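PDB 6XMY: 4-hydroxythreonine-4-phosphate dehydrogenase, which probably catalyses the NAD(P)-dependent oxidation of 4-(phosphooxy)-L-threonine, a step in pyridoxine 5'-phosphate (vitamin B6) biosynthesis, with the help of a divalent metal ion. Local coordinates for residues 311-314 with 315-319; 300-303 with 304-307. All blocks are in the same frame, centred on the assembly; numbering follows the deposited sequence.

How the contacts relate
Contact 2 is a turn in the loop from strand 294-297 to helix 314-328, contact 1 the end of that loop running into the helix's first turn, and both hold the same NAD. In contact 2, which comes first along the chain, Gly300 and Ala302 give backbone N-H groups to the diphosphate, Thr301 gives one to the nicotinamide-side ribose, and Glu304 offers a carboxylate to the adenosine ribose. Contact 1 reads the adenine edge with the backbone of Asn312. Their centres are about 14 Å apart, and they meet where Leu305 CD1 lies 4.1 Å from Ala311 CA. The zinc ion stands about 12 Å from the Ser315 side chain and about 13 Å from that of Ala302.

Contact 1 of 2, residues 311-314 with 315-319; sequences ANPG and SMLAA. With NAD (nicotinamide-adenine-dinucleotide), chain B.
Asn312 O is gripped by two donors, the adenine amino group and water 1, and a second water lies close to it. NAD N6A donates to Asn312 O over 3.0 Å. Water 1 gives a hydrogen to this oxygen and accepts from Met316 N at 2.9 Å, while water 2, which accepts from Ser315 N, lies 2.9 Å from Asn312 O. One carbonyl thus serves both the ligand and, through water 1, an amide at the start of the helix. The positive end of the helix dipole lies close by and may polarise this network. Asn312 N completes the adenine recognition, donating to NAD N1A at 2.8 Å along an almost straight line (173°). The N1/N6 edge of the base is therefore read by one residue's backbone, as is common in adenine pockets.

While the Asn312 backbone binds adenine, its side chain bonds to the backbone of the helix start. CG stands anti to the backbone N (chi1 -169°), which lets OD1 receive Gly314 N at 2.8 Å in the plane of the amide carbonyl, an Asx turn. Pro313 occupies the N-cap position, and its carbonyl starts the helical pattern: Leu317 N to Pro313 O is 2.9 Å. Ala318 N repeats the step to Gly314 O at 2.9 Å. Leu317 CG and CD1 lie beside Pro313 O, and CD1 reaches Pro313 CG at 4.3 Å, a loose apolar touch beside the backbone bond.

Helix 314-328 starts here and packs on three strands: Met316 and Ala319 lie against Val119 of strand 117-120, Ser315 and Met316 against Val297 of strand 294-297, and Ala318 and Ala319 against Val284 of strand 284-288, while Ser315 OG is hydrogen-bonded to Ala283 O and Asp298 N.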
# COMPACT_ATOMS: atom_id res chain seq x y z
N ALA A 311 -0.87 3.64 19.00
CA ALA A 311 -0.79 3.83 17.56
C ALA A 311 -1.92 4.72 17.05
O ALA A 311 -3.05 4.70 17.56
CB ALA A 311 -0.85 2.48 16.86
N ASN A 312 -1.60 5.48 16.02
CA ASN A 312 -2.55 6.37 15.36
C ASN A 312 -3.24 5.58 14.26
O ASN A 312 -2.55 5.06 13.37
CB ASN A 312 -1.79 7.54 14.77
CG ASN A 312 -2.70 8.65 14.31
OD1 ASN A 312 -3.70 8.40 13.65
ND2 ASN A 312 -2.35 9.89 14.64
N PRO A 313 -4.57 5.45 14.28
CA PRO A 313 -5.27 4.71 13.22
C PRO A 313 -5.55 5.51 11.96
O PRO A 313 -6.30 5.04 11.11
CB PRO A 313 -6.59 4.34 13.90
CG PRO A 313 -6.87 5.56 14.75
CD PRO A 313 -5.50 5.96 15.29
N GLY A 314 -4.96 6.70 11.82
CA GLY A 314 -5.32 7.58 10.72
C GLY A 314 -5.02 6.99 9.35
O GLY A 314 -5.83 7.12 8.43
N SER A 315 -3.86 6.36 9.20
CA SER A 315 -3.52 5.76 7.91
C SER A 315 -4.46 4.61 7.56
O SER A 315 -4.94 4.51 6.42
CB SER A 315 -2.07 5.30 7.88
OG SER A 315 -1.77 4.74 6.62
N MET A 316 -4.74 3.73 8.52
CA MET A 316 -5.69 2.64 8.27
C MET A 316 -7.05 3.19 7.85
O MET A 316 -7.66 2.72 6.88
CB MET A 316 -5.82 1.75 9.50
CG MET A 316 -6.91 0.69 9.35
SD MET A 316 -6.68 -0.48 7.98
CE MET A 316 -5.54 -1.62 8.74
N LEU A 317 -7.54 4.21 8.57
CA LEU A 317 -8.85 4.76 8.24
C LEU A 317 -8.85 5.37 6.85
O LEU A 317 -9.80 5.18 6.07
CB LEU A 317 -9.27 5.80 9.28
CG LEU A 317 -9.70 5.25 10.64
CD1 LEU A 317 -9.72 6.37 11.69
CD2 LEU A 317 -11.08 4.60 10.53
N ALA A 318 -7.78 6.09 6.50
CA ALA A 318 -7.65 6.64 5.16
C ALA A 318 -7.57 5.54 4.11
O ALA A 318 -8.14 5.67 3.02
CB ALA A 318 -6.42 7.55 5.08
N ALA A 319 -6.88 4.43 4.42
CA ALA A 319 -6.73 3.35 3.45
C ALA A 319 -8.06 2.66 3.18
O ALA A 319 -8.37 2.32 2.03
CB ALA A 319 -5.71 2.33 3.94
PA NAD B . 7.32 1.18 11.33
O1A NAD B . 6.99 -0.11 12.06
O2A NAD B . 6.35 2.18 10.73
O5B NAD B . 8.08 2.02 12.63
C5B NAD B . 8.51 3.30 12.22
C4B NAD B . 8.18 4.33 13.31
O4B NAD B . 6.80 4.74 13.15
C3B NAD B . 8.33 3.67 14.71
O3B NAD B . 8.83 4.69 15.56
C2B NAD B . 6.86 3.26 15.03
O2B NAD B . 6.58 3.26 16.40
C1B NAD B . 6.08 4.44 14.36
N9A NAD B . 4.76 4.05 13.88
C8A NAD B . 4.40 3.17 12.85
N7A NAD B . 3.09 3.09 12.68
C5A NAD B . 2.55 3.95 13.63
C6A NAD B . 1.23 4.30 13.96
N6A NAD B . 0.19 3.76 13.27
N1A NAD B . 0.99 5.19 14.97
C2A NAD B . 2.08 5.71 15.62
N3A NAD B . 3.38 5.47 15.42
C4A NAD B . 3.59 4.57 14.40
O3 NAD B . 8.36 0.72 10.18
PN NAD B . 9.83 0.15 10.33
O1N NAD B . 10.72 0.62 9.20
O2N NAD B . 10.19 0.03 11.78
O5D NAD B . 9.66 -1.55 9.86
C5D NAD B . 8.94 -2.34 10.75
C4D NAD B . 8.40 -3.53 9.95
O4D NAD B . 7.23 -3.07 9.21
C3D NAD B . 9.44 -3.99 8.87
O3D NAD B . 9.31 -5.38 8.78
C2D NAD B . 8.94 -3.30 7.59
O2D NAD B . 9.22 -3.99 6.40
C1D NAD B . 7.42 -3.46 7.86
N1N NAD B . 6.60 -2.50 7.03
C2N NAD B . 5.47 -3.03 6.46
C3N NAD B . 4.64 -2.23 5.68
C7N NAD B . 3.44 -2.90 5.12
O7N NAD B . 3.19 -4.07 5.39
N7N NAD B . 2.62 -2.13 4.32
C4N NAD B . 4.96 -0.87 5.48
C5N NAD B . 6.12 -0.36 6.09
C6N NAD B . 6.95 -1.19 6.87
O HOH W 1 -2.95 3.47 10.85
O HOH W 2 -1.67 6.60 11.11

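Contact 2 of 2, residues 300-303 with 304-307; sequences GTAL and ELAG. With NAD (nicotinamide-adenine-dinucleotide), chain B.
The side chains of Glu304 and Leu305 both approach Ala302 CB, and both reach on to NAD. Glu304 starts with CG between its backbone N and carbonyl carbon (chi1 70°) and bends again at chi2 (-70°), which curls the carboxylate back beside Ala302. OE2 then accepts from the ribose hydroxyl NAD O2B at 2.7 Å. An acidic group on this 2'-hydroxyl is consistent with a preference for NAD over its 2'-phosphorylated form. Leu305 sends CD1 to within 4.0 Å of Ala302 CB, and the two methyls lie on one face of the adenine: CD1 directly above NAD N3A at 3.7 Å, Ala302 CB over NAD C8A at 3.9 Å.

Two backbone bonds close the turn that carries these side chains: Leu305 N to Ala302 O at 2.8 Å and Ala306 N to Leu303 O at 3.1 Å, the three-residue spacing of a 3-10 turn. Gly300, ahead of the turn, and Ala302, which opens it, hold the diphosphate, Gly300 N donating to NAD O2A (2.8 Å) and Ala302 N to NAD O1A (3.1 Å).

The loop runs between strand 294-297 and helix 314-328 and leans on helix 23-29: Thr301 pairs through its backbone with Ile22, just before that helix, and Gly307 N bonds to Asp25 OD2 within it.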
# COMPACT_ATOMS: atom_id res chain seq x y z
N GLY A 300 4.65 0.53 9.25
CA GLY A 300 4.98 -0.84 9.56
C GLY A 300 4.28 -1.36 10.80
O GLY A 300 3.28 -0.81 11.27
N THR A 301 4.85 -2.44 11.35
CA THR A 301 4.21 -3.24 12.37
C THR A 301 4.23 -2.59 13.75
O THR A 301 3.45 -2.99 14.61
CB THR A 301 4.85 -4.63 12.43
OG1 THR A 301 6.29 -4.51 12.43
CG2 THR A 301 4.44 -5.45 11.23
N ALA A 302 5.14 -1.65 13.99
CA ALA A 302 5.23 -0.95 15.28
C ALA A 302 5.06 -1.91 16.46
O ALA A 302 4.20 -1.73 17.33
CB ALA A 302 4.25 0.22 15.34
N LEU A 303 5.91 -2.94 16.49
CA LEU A 303 5.76 -4.03 17.46
C LEU A 303 5.67 -3.53 18.89
O LEU A 303 4.87 -4.03 19.68
CB LEU A 303 6.91 -5.03 17.33
CG LEU A 303 6.87 -5.89 16.07
CD1 LEU A 303 8.25 -6.49 15.80
CD2 LEU A 303 5.83 -6.99 16.23
N GLU A 304 6.49 -2.54 19.24
CA GLU A 304 6.51 -2.03 20.60
C GLU A 304 5.21 -1.33 20.99
O GLU A 304 4.98 -1.11 22.18
CB GLU A 304 7.70 -1.07 20.77
CG GLU A 304 7.56 0.25 20.01
CD GLU A 304 7.66 0.11 18.50
OE1 GLU A 304 8.18 -0.92 18.01
OE2 GLU A 304 7.20 1.04 17.79
N LEU A 305 4.36 -0.98 20.02
CA LEU A 305 3.09 -0.34 20.32
C LEU A 305 1.93 -1.33 20.40
O LEU A 305 0.84 -0.93 20.83
CB LEU A 305 2.75 0.72 19.28
CG LEU A 305 3.76 1.85 19.08
CD1 LEU A 305 3.21 2.91 18.13
CD2 LEU A 305 4.13 2.47 20.41
N ALA A 306 2.14 -2.58 20.00
CA ALA A 306 1.04 -3.53 19.95
C ALA A 306 0.44 -3.74 21.34
O ALA A 306 1.16 -3.98 22.31
CB ALA A 306 1.52 -4.85 19.35
N GLY A 307 -0.88 -3.62 21.42
CA GLY A 307 -1.61 -3.79 22.66
C GLY A 307 -1.53 -2.62 23.62
O GLY A 307 -1.99 -2.75 24.76
PA NAD B . 7.32 1.18 11.33
O1A NAD B . 6.99 -0.11 12.06
O2A NAD B . 6.35 2.18 10.73
O5B NAD B . 8.08 2.02 12.63
C5B NAD B . 8.51 3.30 12.22
C4B NAD B . 8.18 4.33 13.31
O4B NAD B . 6.80 4.74 13.15
C3B NAD B . 8.33 3.67 14.71
O3B NAD B . 8.83 4.69 15.56
C2B NAD B . 6.86 3.26 15.03
O2B NAD B . 6.58 3.26 16.40
C1B NAD B . 6.08 4.44 14.36
N9A NAD B . 4.76 4.05 13.88
C8A NAD B . 4.40 3.17 12.85
N7A NAD B . 3.09 3.09 12.68
C5A NAD B . 2.55 3.95 13.63
C6A NAD B . 1.23 4.30 13.96
N6A NAD B . 0.19 3.76 13.27
N1A NAD B . 0.99 5.19 14.97
C2A NAD B . 2.08 5.71 15.62
N3A NAD B . 3.38 5.47 15.42
C4A NAD B . 3.59 4.57 14.40
O3 NAD B . 8.36 0.72 10.18
PN NAD B . 9.83 0.15 10.33
O1N NAD B . 10.72 0.62 9.20
O2N NAD B . 10.19 0.03 11.78
O5D NAD B . 9.66 -1.55 9.86
C5D NAD B . 8.94 -2.34 10.75
C4D NAD B . 8.40 -3.53 9.95
O4D NAD B . 7.23 -3.07 9.21
C3D NAD B . 9.44 -3.99 8.87
O3D NAD B . 9.31 -5.38 8.78
C2D NAD B . 8.94 -3.30 7.59
O2D NAD B . 9.22 -3.99 6.40
C1D NAD B . 7.42 -3.46 7.86
N1N NAD B . 6.60 -2.50 7.03
C2N NAD B . 5.47 -3.03 6.46
C3N NAD B . 4.64 -2.23 5.68
C7N NAD B . 3.44 -2.90 5.12
O7N NAD B . 3.19 -4.07 5.39
N7N NAD B . 2.62 -2.13 4.32
C4N NAD B . 4.96 -0.87 5.48
C5N NAD B . 6.12 -0.36 6.09
C6N NAD B . 6.95 -1.19 6.87
O HOH W 3 3.94 -4.64 22.22